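Probable transcriptional regulator (Pseudomonas aeruginosa, PDB 2NNN) probably binds DNA as a dimeric transcription factor of the MarR family, with a winged helix-turn-helix in each subunit. Local coordinates at residues A[21-24]-A[25-29]; A[43-46]-A[47-51]; A[62-65]-A[66-70]; A[108-111]-A[112-116]; A[124-127]-A[128-131]. One frame throughout, in Å; residues are numbered along the deposited sequence.

Contact 1: residues A[21-24]-A[25-29]; sequences NQRY and AALFA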
loop_
_atom_site.group_PDB
_atom_site.type_symbol
_atom_site.label_atom_id
_atom_site.label_comp_id
_atom_site.label_asym_id
_atom_site.label_seq_id
_atom_site.Cartn_x
_atom_site.Cartn_y
_atom_site.Cartn_z
ATOM N N ASN A 21 3.839 4.161 -0.812
ATOM C CA ASN A 21 2.492 4.105 -0.270
ATOM C C ASN A 21 2.420 4.661 1.153
ATOM O O ASN A 21 1.556 5.484 1.442
ATOM C CB ASN A 21 1.961 2.672 -0.335
ATOM C CG ASN A 21 0.512 2.594 -0.783
ATOM O OD1 ASN A 21 -0.325 2.033 -0.077
ATOM N ND2 ASN A 21 0.204 3.119 -1.951
ATOM N N GLN A 22 3.324 4.217 2.030
ATOM C CA GLN A 22 3.429 4.731 3.412
ATOM C C GLN A 22 3.696 6.232 3.494
ATOM O O GLN A 22 3.107 6.915 4.337
ATOM C CB GLN A 22 4.509 3.987 4.212
ATOM C CG GLN A 22 4.053 2.658 4.809
ATOM C CD GLN A 22 5.173 1.908 5.508
ATOM O OE1 GLN A 22 6.098 2.506 6.099
ATOM N NE2 GLN A 22 5.107 0.598 5.442
ATOM N N ARG A 23 4.577 6.747 2.639
ATOM C CA ARG A 23 4.849 8.197 2.592
ATOM C C ARG A 23 3.593 8.957 2.176
ATOM O O ARG A 23 3.244 9.980 2.774
ATOM C CB ARG A 23 6.000 8.530 1.632
ATOM C CG ARG A 23 6.123 10.029 1.328
ATOM C CD ARG A 23 7.448 10.358 0.687
ATOM N NE ARG A 23 7.531 11.733 0.204
ATOM C CZ ARG A 23 7.094 12.176 -0.975
ATOM N NH1 ARG A 23 6.472 11.368 -1.833
ATOM N NH2 ARG A 23 7.252 13.462 -1.282
ATOM N N TYR A 24 2.907 8.443 1.158
ATOM C CA TYR A 24 1.687 9.079 0.687
ATOM C C TYR A 24 0.664 9.134 1.812
ATOM O O TYR A 24 0.060 10.182 2.063
ATOM C CB TYR A 24 1.112 8.395 -0.574
ATOM C CG TYR A 24 -0.085 9.157 -1.069
ATOM C CD1 TYR A 24 0.073 10.250 -1.927
ATOM C CD2 TYR A 24 -1.380 8.837 -0.623
ATOM C CE1 TYR A 24 -1.016 10.982 -2.352
ATOM C CE2 TYR A 24 -2.471 9.567 -1.045
ATOM C CZ TYR A 24 -2.273 10.641 -1.908
ATOM O OH TYR A 24 -3.349 11.381 -2.330
ATOM N N ALA A 25 0.485 8.008 2.499
ATOM C CA ALA A 25 -0.439 7.920 3.642
ATOM C C ALA A 25 -0.150 8.977 4.729
ATOM O O ALA A 25 -1.071 9.532 5.319
ATOM C CB ALA A 25 -0.418 6.508 4.225
ATOM N N ALA A 26 1.137 9.244 4.971
ATOM C CA ALA A 26 1.593 10.245 5.936
ATOM C C ALA A 26 1.282 11.689 5.492
ATOM O O ALA A 26 0.835 12.499 6.293
ATOM C CB ALA A 26 3.062 10.085 6.156
ATOM N N LEU A 27 1.520 12.001 4.220
ATOM C CA LEU A 27 1.196 13.324 3.640
ATOM C C LEU A 27 -0.311 13.567 3.603
ATOM O O LEU A 27 -0.792 14.674 3.848
ATOM C CB LEU A 27 1.769 13.440 2.218
ATOM C CG LEU A 27 3.292 13.300 2.001
ATOM C CD1 LEU A 27 3.598 13.171 0.505
ATOM C CD2 LEU A 27 4.037 14.466 2.583
ATOM N N PHE A 28 -1.055 12.523 3.269
ATOM C CA PHE A 28 -2.491 12.617 3.203
ATOM C C PHE A 28 -3.119 12.892 4.580
ATOM O O PHE A 28 -3.944 13.814 4.730
ATOM C CB PHE A 28 -3.079 11.362 2.556
ATOM C CG PHE A 28 -4.542 11.501 2.208
ATOM C CD1 PHE A 28 -5.525 11.349 3.193
ATOM C CD2 PHE A 28 -4.934 11.815 0.903
ATOM C CE1 PHE A 28 -6.891 11.482 2.874
ATOM C CE2 PHE A 28 -6.282 11.963 0.580
ATOM C CZ PHE A 28 -7.260 11.792 1.566
ATOM N N ALA A 29 -2.733 12.098 5.573
ATOM C CA ALA A 29 -3.198 12.298 6.943
ATOM C C ALA A 29 -2.825 13.684 7.496
ATOM O O ALA A 29 -3.616 14.281 8.245
ATOM C CB ALA A 29 -2.674 11.179 7.857
#
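Tyr24 and Phe28, one turn apart, show how a helix can bring two rings together without stacking them. The phenol oxygen of Tyr24 reaches the rim of the Phe28 ring, OH lying 3.6 Å from CD2 and near the plane of that ring. Behind the hydroxyl, the Tyr24 ring meets its neighbour obliquely, with Tyr24 CE2 3.9 Å from Phe28 CD2. Both residues hold CG opposite their own backbone nitrogen (chi1 -176° in Tyr24), and this shared choice sends the two rings out on the same flank of the helix. That flank belongs to helix 13-31, an early helix of the MarR fold, in which the helices near the two chain ends build the dimer; here the rings rest on Ile116 of helix 100-121, while Tyr24 also packs on Gly14 of the second subunit. Leu27 makes a different kind of contact, with Arg23. Its CD1 methyl sits over the middle of the flat guanidinium group, 3.9 Å from Arg23 CZ. The arginine chain, extended from CG to NE, carries the flat end as far as the leucine, and the methyl covers one face; NH1 donates to the carbonyl of Ala120 and NH2, weakly, to that of Gln119. Ala25 contributes mainly through its backbone, its N donating to Asn21 O at 2.9 Å. The same i to i+4 pattern continues with Leu27 N on Arg23 O (3.0 Å) and Phe28 N on Tyr24 O (2.9 Å).

Contact 2: residues A[43-46]-A[47-51]; sequences ALVR and LGETG
Arg46 and Glu49 form a salt bridge across one turn of helix, with Arg46 NH1 3.1 Å from Glu49 OE1. Its geometry is one-sided. The oxygen lies at the edge of the guanidinium, practically in its plane, yet the nitrogen comes to the carboxylate from above, 36° out of the plane of that group. The two planes are accordingly steep to one another, 77° apart, and the N-H...O angle is only moderately straight. A folded arginine makes this possible: the chain bends at chi2 (68°) and again at chi3, curling back over its own helix, while the Glu49 chain runs out straight beyond CG. The other carboxylate oxygen, Glu49 OE2, comes to 4.0 Å from the Val45 CG1 methyl.

Further partners fix the arginine. NH2 donates to the carbonyl of Leu61, and NH1 makes a second salt bridge, to Asp10 of the second subunit. In the backbone of the same turn, Arg46 O receives Thr50 N at 3.0 Å. Thr50 OG1 stands 3.0 Å from the same Arg46 O and 2.9 Å from Gly51 O; two acceptors lie within reach of its one proton, and the structure does not settle which takes it. At Gly51 phi turns positive, and helix 38-50 of the winged-helix domain ends. With two carboxylates and a carbonyl gathered round it, the guanidinium should keep its positive charge, and one arginine joins helix 38-50 to the end of helix 55-61 and to the second subunit.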
loop_
_atom_site.group_PDB
_atom_site.type_symbol
_atom_site.label_atom_id
_atom_site.label_comp_id
_atom_site.label_asym_id
_atom_site.label_seq_id
_atom_site.Cartn_x
_atom_site.Cartn_y
_atom_site.Cartn_z
ATOM N N ALA A 43 -13.577 7.100 -2.647
ATOM C CA ALA A 43 -15.000 6.769 -2.789
ATOM C C ALA A 43 -15.853 8.019 -2.849
ATOM O O ALA A 43 -16.780 8.075 -3.626
ATOM C CB ALA A 43 -15.468 5.883 -1.662
ATOM N N LEU A 44 -15.532 9.024 -2.039
ATOM C CA LEU A 44 -16.274 10.300 -2.057
ATOM C C LEU A 44 -16.116 10.991 -3.418
ATOM O O LEU A 44 -17.103 11.392 -4.041
ATOM C CB LEU A 44 -15.763 11.237 -0.954
ATOM C CG LEU A 44 -16.631 12.437 -0.616
ATOM C CD1 LEU A 44 -17.704 12.041 0.414
ATOM C CD2 LEU A 44 -15.778 13.590 -0.093
ATOM N N VAL A 45 -14.864 11.132 -3.857
ATOM C CA VAL A 45 -14.559 11.687 -5.168
ATOM C C VAL A 45 -15.316 10.930 -6.266
ATOM O O VAL A 45 -16.016 11.553 -7.054
ATOM C CB VAL A 45 -13.026 11.732 -5.430
ATOM C CG1 VAL A 45 -12.712 12.186 -6.848
ATOM C CG2 VAL A 45 -12.351 12.658 -4.415
ATOM N N ARG A 46 -15.209 9.601 -6.279
ATOM C CA ARG A 46 -15.847 8.790 -7.312
ATOM C C ARG A 46 -17.377 8.928 -7.358
ATOM O O ARG A 46 -17.943 9.071 -8.440
ATOM C CB ARG A 46 -15.437 7.317 -7.201
ATOM C CG ARG A 46 -15.851 6.457 -8.396
ATOM C CD ARG A 46 -15.085 6.845 -9.648
ATOM N NE ARG A 46 -13.784 6.182 -9.715
ATOM C CZ ARG A 46 -12.802 6.518 -10.549
ATOM N NH1 ARG A 46 -12.936 7.534 -11.390
ATOM N NH2 ARG A 46 -11.668 5.841 -10.533
ATOM N N LEU A 47 -18.035 8.895 -6.195
ATOM C CA LEU A 47 -19.472 9.174 -6.104
ATOM C C LEU A 47 -19.868 10.559 -6.624
ATOM O O LEU A 47 -21.023 10.771 -7.006
ATOM C CB LEU A 47 -19.961 9.037 -4.668
ATOM C CG LEU A 47 -20.208 7.654 -4.076
ATOM C CD1 LEU A 47 -20.551 7.802 -2.611
ATOM C CD2 LEU A 47 -21.304 6.879 -4.816
ATOM N N GLY A 48 -18.927 11.505 -6.606
ATOM C CA GLY A 48 -19.147 12.819 -7.184
ATOM C C GLY A 48 -19.104 12.788 -8.693
ATOM O O GLY A 48 -19.844 13.508 -9.341
ATOM N N GLU A 49 -18.228 11.955 -9.254
ATOM C CA GLU A 49 -18.159 11.748 -10.706
ATOM C C GLU A 49 -19.400 11.040 -11.251
ATOM O O GLU A 49 -19.967 11.446 -12.263
ATOM C CB GLU A 49 -16.929 10.919 -11.085
ATOM C CG GLU A 49 -15.603 11.601 -10.815
ATOM C CD GLU A 49 -14.403 10.735 -11.202
ATOM O OE1 GLU A 49 -14.510 10.039 -12.236
ATOM O OE2 GLU A 49 -13.359 10.770 -10.488
ATOM N N THR A 50 -19.816 9.988 -10.559
ATOM C CA THR A 50 -20.776 9.026 -11.090
ATOM C C THR A 50 -22.231 9.398 -10.861
ATOM O O THR A 50 -23.088 9.108 -11.693
ATOM C CB THR A 50 -20.560 7.639 -10.453
ATOM O OG1 THR A 50 -20.582 7.776 -9.030
ATOM C CG2 THR A 50 -19.230 7.041 -10.884
ATOM N N GLY A 51 -22.513 10.033 -9.732
ATOM C CA GLY A 51 -23.885 10.158 -9.274
ATOM C C GLY A 51 -24.247 8.810 -8.674
ATOM O O GLY A 51 -23.348 8.007 -8.383
#

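Contact 3: residues A[62-65]-A[66-70]; sequences TAMD and AATIK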
loop_
_atom_site.group_PDB
_atom_site.type_symbol
_atom_site.label_atom_id
_atom_site.label_comp_id
_atom_site.label_asym_id
_atom_site.label_seq_id
_atom_site.Cartn_x
_atom_site.Cartn_y
_atom_site.Cartn_z
ATOM N N THR A 62 -12.984 1.961 -7.787
ATOM C CA THR A 62 -11.984 2.514 -6.854
ATOM C C THR A 62 -11.046 1.436 -6.293
ATOM O O THR A 62 -10.470 1.627 -5.226
ATOM C CB THR A 62 -12.637 3.238 -5.677
ATOM O OG1 THR A 62 -13.514 2.333 -5.001
ATOM C CG2 THR A 62 -13.427 4.433 -6.145
ATOM N N ALA A 63 -10.906 0.329 -7.037
ATOM C CA ALA A 63 -10.110 -0.851 -6.673
ATOM C C ALA A 63 -10.401 -1.368 -5.260
ATOM O O ALA A 63 -9.496 -1.663 -4.487
ATOM C CB ALA A 63 -8.625 -0.583 -6.879
HETATM N N MSE A 64 -11.677 -1.488 -4.938
HETATM C CA MSE A 64 -12.084 -1.915 -3.620
HETATM C C MSE A 64 -13.057 -3.082 -3.623
HETATM O O MSE A 64 -14.028 -3.130 -4.387
HETATM C CB MSE A 64 -12.663 -0.751 -2.804
HETATM C CG MSE A 64 -11.593 0.055 -2.087
HETATM SE SE MSE A 64 -12.284 1.481 -0.967
HETATM C CE MSE A 64 -12.292 3.009 -2.172
ATOM N N ASP A 65 -12.750 -4.013 -2.733
ATOM C CA ASP A 65 -13.568 -5.159 -2.378
ATOM C C ASP A 65 -14.956 -4.773 -1.960
ATOM O O ASP A 65 -15.156 -3.670 -1.459
ATOM C CB ASP A 65 -12.944 -5.792 -1.141
ATOM C CG ASP A 65 -12.572 -7.167 -1.370
ATOM O OD1 ASP A 65 -12.962 -7.655 -2.440
ATOM O OD2 ASP A 65 -11.882 -7.754 -0.518
ATOM N N ALA A 66 -15.888 -5.712 -2.110
ATOM C CA ALA A 66 -17.241 -5.589 -1.576
ATOM C C ALA A 66 -17.226 -5.318 -0.074
ATOM O O ALA A 66 -17.897 -4.403 0.404
ATOM C CB ALA A 66 -18.051 -6.860 -1.886
ATOM N N ALA A 67 -16.459 -6.120 0.659
ATOM C CA ALA A 67 -16.243 -5.917 2.096
ATOM C C ALA A 67 -15.532 -4.585 2.411
ATOM O O ALA A 67 -15.898 -3.902 3.366
ATOM C CB ALA A 67 -15.469 -7.090 2.690
ATOM N N THR A 68 -14.530 -4.223 1.610
ATOM C CA THR A 68 -13.811 -2.963 1.786
ATOM C C THR A 68 -14.686 -1.752 1.488
ATOM O O THR A 68 -14.759 -0.846 2.304
ATOM C CB THR A 68 -12.523 -2.906 0.930
ATOM O OG1 THR A 68 -11.768 -4.099 1.141
ATOM C CG2 THR A 68 -11.652 -1.707 1.311
ATOM N N ILE A 69 -15.349 -1.735 0.330
ATOM C CA ILE A 69 -16.220 -0.619 -0.012
ATOM C C ILE A 69 -17.412 -0.537 0.920
ATOM O O ILE A 69 -17.868 0.559 1.234
ATOM C CB ILE A 69 -16.664 -0.601 -1.499
ATOM C CG1 ILE A 69 -17.255 0.768 -1.860
ATOM C CG2 ILE A 69 -17.650 -1.723 -1.811
ATOM C CD1 ILE A 69 -16.241 1.900 -1.898
ATOM N N LYS A 70 -17.904 -1.692 1.368
ATOM C CA LYS A 70 -19.001 -1.754 2.328
ATOM C C LYS A 70 -18.719 -0.850 3.530
ATOM O O LYS A 70 -19.566 -0.058 3.931
ATOM C CB LYS A 70 -19.204 -3.188 2.804
ATOM C CG LYS A 70 -20.491 -3.399 3.588
ATOM C CD LYS A 70 -20.627 -4.843 4.066
ATOM C CE LYS A 70 -21.700 -4.970 5.141
ATOM N NZ LYS A 70 -23.072 -5.065 4.554
HETATM O O HOH W 1 -10.084 -4.152 -1.563
HETATM O O HOH W 2 -15.458 -8.551 -3.616
#
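Asp65 supplies the one flat side-chain group here, a carboxylate directed at water while its CB presses on Thr68, 3.1 Å from OG1. OD1 accepts from a water at 2.9 Å, and that water in turn accepts from Ala66 N. OD2 comes no nearer to Thr68 OG1 than 4.0 Å. Asp65 thus occupies the N-cap position of helix 66-78 without a side-chain capping bond; its chi1 of -121° lies away from a staggered value and leaves the carboxylate without a direct bond to the helix, OD1 reaching Ala66 N only through the water. A second water links Asp65 N with Thr68 OG1, at 2.9 Å from the amide nitrogen, bridging the residues that in a capping box would bond directly. The backbone does close the first turn: Ile69 N donates to Asp65 O over a short 2.6 Å in a nearly straight bond.

On the inner side, the selenomethionine Met64 bends at chi3 and crosses both neighbours at about a right angle. Its CG touches Thr68 CG2 at 3.8 Å, and SE meets Ile69 CD1 at 4.1 Å. The loop 62-65 is the turn of the helix-turn-helix, between helix 55-61 and helix 66-78, the latter being in MarR proteins the recognition helix. Ile69 fills the junction by resting on Leu58 of helix 55-61 and Ala43 of helix 38-50, while Met64 leans on Thr39 of helix 38-50.

Contact 4: residues A[108-111]-A[112-116]; sequences AGLA and AAREI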
loop_
_atom_site.group_PDB
_atom_site.type_symbol
_atom_site.label_atom_id
_atom_site.label_comp_id
_atom_site.label_asym_id
_atom_site.label_seq_id
_atom_site.Cartn_x
_atom_site.Cartn_y
_atom_site.Cartn_z
ATOM N N ALA A 108 -14.814 21.250 -0.296
ATOM C CA ALA A 108 -13.993 21.811 0.782
ATOM C C ALA A 108 -12.652 21.085 0.876
ATOM O O ALA A 108 -11.693 21.630 1.410
ATOM C CB ALA A 108 -14.732 21.751 2.112
ATOM N N GLY A 109 -12.594 19.860 0.329
ATOM C CA GLY A 109 -11.395 19.037 0.355
ATOM C C GLY A 109 -10.500 19.121 -0.868
ATOM O O GLY A 109 -9.369 18.667 -0.816
ATOM N N LEU A 110 -10.989 19.701 -1.962
ATOM C CA LEU A 110 -10.241 19.718 -3.229
ATOM C C LEU A 110 -8.845 20.348 -3.114
ATOM O O LEU A 110 -7.865 19.732 -3.518
ATOM C CB LEU A 110 -11.034 20.386 -4.382
ATOM C CG LEU A 110 -12.316 19.772 -4.984
ATOM C CD1 LEU A 110 -12.725 20.563 -6.209
ATOM C CD2 LEU A 110 -12.186 18.293 -5.364
ATOM N N ALA A 111 -8.756 21.567 -2.594
ATOM C CA ALA A 111 -7.457 22.260 -2.464
ATOM C C ALA A 111 -6.391 21.408 -1.754
ATOM O O ALA A 111 -5.280 21.265 -2.236
ATOM C CB ALA A 111 -7.632 23.600 -1.735
ATOM N N ALA A 112 -6.747 20.868 -0.597
ATOM C CA ALA A 112 -5.869 19.993 0.181
ATOM C C ALA A 112 -5.492 18.690 -0.574
ATOM O O ALA A 112 -4.322 18.309 -0.608
ATOM C CB ALA A 112 -6.512 19.681 1.539
ATOM N N ALA A 113 -6.464 18.020 -1.186
ATOM C CA ALA A 113 -6.162 16.817 -1.974
ATOM C C ALA A 113 -5.209 17.122 -3.137
ATOM O O ALA A 113 -4.314 16.325 -3.441
ATOM C CB ALA A 113 -7.408 16.167 -2.474
ATOM N N ARG A 114 -5.378 18.289 -3.758
ATOM C CA ARG A 114 -4.451 18.744 -4.793
ATOM C C ARG A 114 -3.064 18.974 -4.220
ATOM O O ARG A 114 -2.070 18.644 -4.857
ATOM C CB ARG A 114 -4.950 20.028 -5.462
ATOM C CG ARG A 114 -6.132 19.792 -6.364
ATOM C CD ARG A 114 -6.384 20.977 -7.275
ATOM N NE ARG A 114 -7.566 20.724 -8.094
ATOM C CZ ARG A 114 -8.749 21.294 -7.889
ATOM N NH1 ARG A 114 -8.909 22.178 -6.895
ATOM N NH2 ARG A 114 -9.766 20.987 -8.684
ATOM N N GLU A 115 -3.010 19.540 -3.017
ATOM C CA GLU A 115 -1.751 19.840 -2.341
ATOM C C GLU A 115 -1.029 18.578 -1.869
ATOM O O GLU A 115 0.187 18.467 -2.026
ATOM C CB GLU A 115 -1.987 20.824 -1.171
ATOM C CG GLU A 115 -0.783 21.041 -0.259
ATOM C CD GLU A 115 0.464 21.590 -0.979
ATOM O OE1 GLU A 115 0.404 22.013 -2.155
ATOM O OE2 GLU A 115 1.535 21.602 -0.354
ATOM N N ILE A 116 -1.765 17.641 -1.281
ATOM C CA ILE A 116 -1.195 16.337 -0.922
ATOM C C ILE A 116 -0.541 15.670 -2.136
ATOM O O ILE A 116 0.577 15.174 -2.045
ATOM C CB ILE A 116 -2.265 15.389 -0.303
ATOM C CG1 ILE A 116 -2.776 15.962 1.016
ATOM C CG2 ILE A 116 -1.725 13.962 -0.138
ATOM C CD1 ILE A 116 -4.093 15.387 1.458
HETATM O O HOH W 3 -9.146 21.646 1.307
#
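Leu110 and Arg114 provide the side-chain packing of this helical turn. Arg114 runs back along the helix with its chain extended from CG to NE, bringing NH1 to 3.7 Å from Leu110 CB. NH2 stops 3.9 Å from Leu110 CD1, so one leucine lies against both nitrogens, at an oblique angle to the guanidinium. In each residue CG stands opposite the carbonyl carbon (chi1 -67° in Leu110, -72° in Arg114), and these matching torsions keep the two chains on one side of the helix. Smaller groups fill the rest: the methyl of Ala113 lies beside Gly109 O.

The backbone bonds form a second class. Ala113 N donates to Gly109 O at 3.0 Å, Arg114 N to Leu110 O at 2.9 Å and Glu115 N to Ala111 O at 3.0 Å. One residue earlier the regular pattern opens, for Ala108 O and Ala112 N are 5.4 Å apart. A water enters the gap and accepts from Ala112 N at 3.2 Å; its approach to Ala108 O is modelled so short that the exact length is doubtful.

Charge forms the third class and points outward, Glu115 bridging to Arg118. Ile116, by contrast, turns to Tyr24 and Phe28 of helix 13-31. A long helix in this position is, in MarR proteins, the element that joins the winged-helix domain to the dimerisation helices.

Contact 5: residues A[124-127]-A[128-131]; sequences LSLQ and EQET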
loop_
_atom_site.group_PDB
_atom_site.type_symbol
_atom_site.label_atom_id
_atom_site.label_comp_id
_atom_site.label_asym_id
_atom_site.label_seq_id
_atom_site.Cartn_x
_atom_site.Cartn_y
_atom_site.Cartn_z
ATOM N N LEU A 124 10.324 15.434 -7.771
ATOM C CA LEU A 124 10.433 15.141 -9.200
ATOM C C LEU A 124 10.044 16.362 -10.009
ATOM O O LEU A 124 9.128 17.085 -9.636
ATOM C CB LEU A 124 9.470 14.003 -9.568
ATOM C CG LEU A 124 9.879 12.538 -9.711
ATOM C CD1 LEU A 124 10.942 12.063 -8.732
ATOM C CD2 LEU A 124 8.642 11.691 -9.619
ATOM N N SER A 125 10.716 16.568 -11.136
ATOM C CA SER A 125 10.374 17.676 -12.026
ATOM C C SER A 125 9.072 17.357 -12.756
ATOM O O SER A 125 8.713 16.184 -12.900
ATOM C CB SER A 125 11.509 17.933 -13.022
ATOM O OG SER A 125 11.812 16.758 -13.753
ATOM N N LEU A 126 8.368 18.388 -13.219
ATOM C CA LEU A 126 7.082 18.190 -13.901
ATOM C C LEU A 126 7.175 17.205 -15.070
ATOM O O LEU A 126 6.214 16.484 -15.360
ATOM C CB LEU A 126 6.488 19.526 -14.369
ATOM C CG LEU A 126 6.252 20.589 -13.284
ATOM C CD1 LEU A 126 5.934 21.952 -13.913
ATOM C CD2 LEU A 126 5.178 20.157 -12.252
ATOM N N GLN A 127 8.333 17.190 -15.734
ATOM C CA GLN A 127 8.633 16.228 -16.787
ATOM C C GLN A 127 8.697 14.813 -16.203
ATOM O O GLN A 127 8.043 13.901 -16.704
ATOM C CB GLN A 127 9.958 16.580 -17.469
ATOM C CG GLN A 127 10.012 17.971 -18.149
ATOM C CD GLN A 127 10.469 19.117 -17.228
ATOM O OE1 GLN A 127 10.819 18.904 -16.060
ATOM N NE2 GLN A 127 10.469 20.339 -17.763
ATOM N N GLU A 128 9.483 14.646 -15.137
ATOM C CA GLU A 128 9.669 13.359 -14.472
ATOM C C GLU A 128 8.373 12.790 -13.895
ATOM O O GLU A 128 8.164 11.575 -13.915
ATOM C CB GLU A 128 10.699 13.485 -13.355
ATOM C CG GLU A 128 12.134 13.670 -13.823
ATOM C CD GLU A 128 13.101 13.765 -12.668
ATOM O OE1 GLU A 128 12.882 14.598 -11.766
ATOM O OE2 GLU A 128 14.081 13.004 -12.657
ATOM N N GLN A 129 7.523 13.677 -13.379
ATOM C CA GLN A 129 6.205 13.327 -12.859
ATOM C C GLN A 129 5.364 12.647 -13.925
ATOM O O GLN A 129 4.734 11.622 -13.658
ATOM C CB GLN A 129 5.497 14.576 -12.314
ATOM C CG GLN A 129 6.223 15.187 -11.122
ATOM C CD GLN A 129 5.462 16.300 -10.434
ATOM O OE1 GLN A 129 4.285 16.524 -10.692
ATOM N NE2 GLN A 129 6.138 16.998 -9.533
ATOM N N GLU A 130 5.384 13.214 -15.128
ATOM C CA GLU A 130 4.675 12.676 -16.295
ATOM C C GLU A 130 5.195 11.287 -16.717
ATOM O O GLU A 130 4.407 10.374 -16.995
ATOM C CB GLU A 130 4.760 13.680 -17.456
ATOM C CG GLU A 130 3.688 13.516 -18.543
ATOM C CD GLU A 130 4.110 12.601 -19.703
ATOM O OE1 GLU A 130 5.335 12.426 -19.937
ATOM O OE2 GLU A 130 3.210 12.062 -20.398
ATOM N N THR A 131 6.518 11.136 -16.762
ATOM C CA THR A 131 7.150 9.852 -17.036
ATOM C C THR A 131 6.740 8.822 -15.985
ATOM O O THR A 131 6.364 7.706 -16.320
ATOM C CB THR A 131 8.688 9.970 -17.029
ATOM O OG1 THR A 131 9.094 10.973 -17.962
ATOM C CG2 THR A 131 9.345 8.638 -17.385
HETATM O O HOH W 4 7.923 13.855 -19.607
#
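Ser125 and Glu128 form a capping box at the start of helix 126-137, a local contact on the surface of the region where the two subunits meet. The glutamate half of the box is the stronger one: Ser125 N donates to Glu128 OE1 at 3.0 Å, almost perfectly straight, and the oxygen receives it on its anti lone pair, away from the other carboxylate oxygen. In the returning half Ser125 OG accepts from Glu128 N at 3.4 Å, a weak bond. A chi1 of 56° tucks the serine oxygen between its own nitrogen and carbonyl carbon, facing Glu128 N. OE2 of the same carboxylate makes a salt bridge to Arg138 of the second subunit, so the glutamate of the box also takes part in the dimer.

Such boxes are a standard way of starting a helix, and helix 126-137 is the last of this chain, following helix 100-121 through a short turn. Gln129 adds two more bonds to the start of the helix: its NE2 donates to Leu124 O at 3.0 Å, approaching from above the carbonyl plane (40° out of it), while its backbone N binds Ser125 O at 2.8 Å. The aliphatic part of Gln129 lies on Leu124, CG being 3.8 Å from Leu124 CB. Leu124 crosses the Glu128 side chain at about a right angle, its CG 3.9 Å from Glu128 CB. A turn onward, a water bridges Gln127 O and Glu130 OE1, donating to both.

Contacts 1 to 5 follow one another along the chain, each a short piece of helix or a helix start. Contacts 2 and 3 belong to the winged helix-turn-helix part, their centres 14 Å apart, and touch where Arg46 meets Thr62 and Ala43 meets Ile69. Contacts 1 and 4, also about 14 Å apart between centres, touch through Ile116, which joins helix 13-31 to helix 100-121. Contact 5, at the head of helix 126-137, lies about 31 Å from contact 3 between centres, across the centre of the chain. All five reach the second subunit, consistent with a MarR dimer in which helix 100-121 runs from beside helix 38-50 of the winged-helix part to helix 13-31.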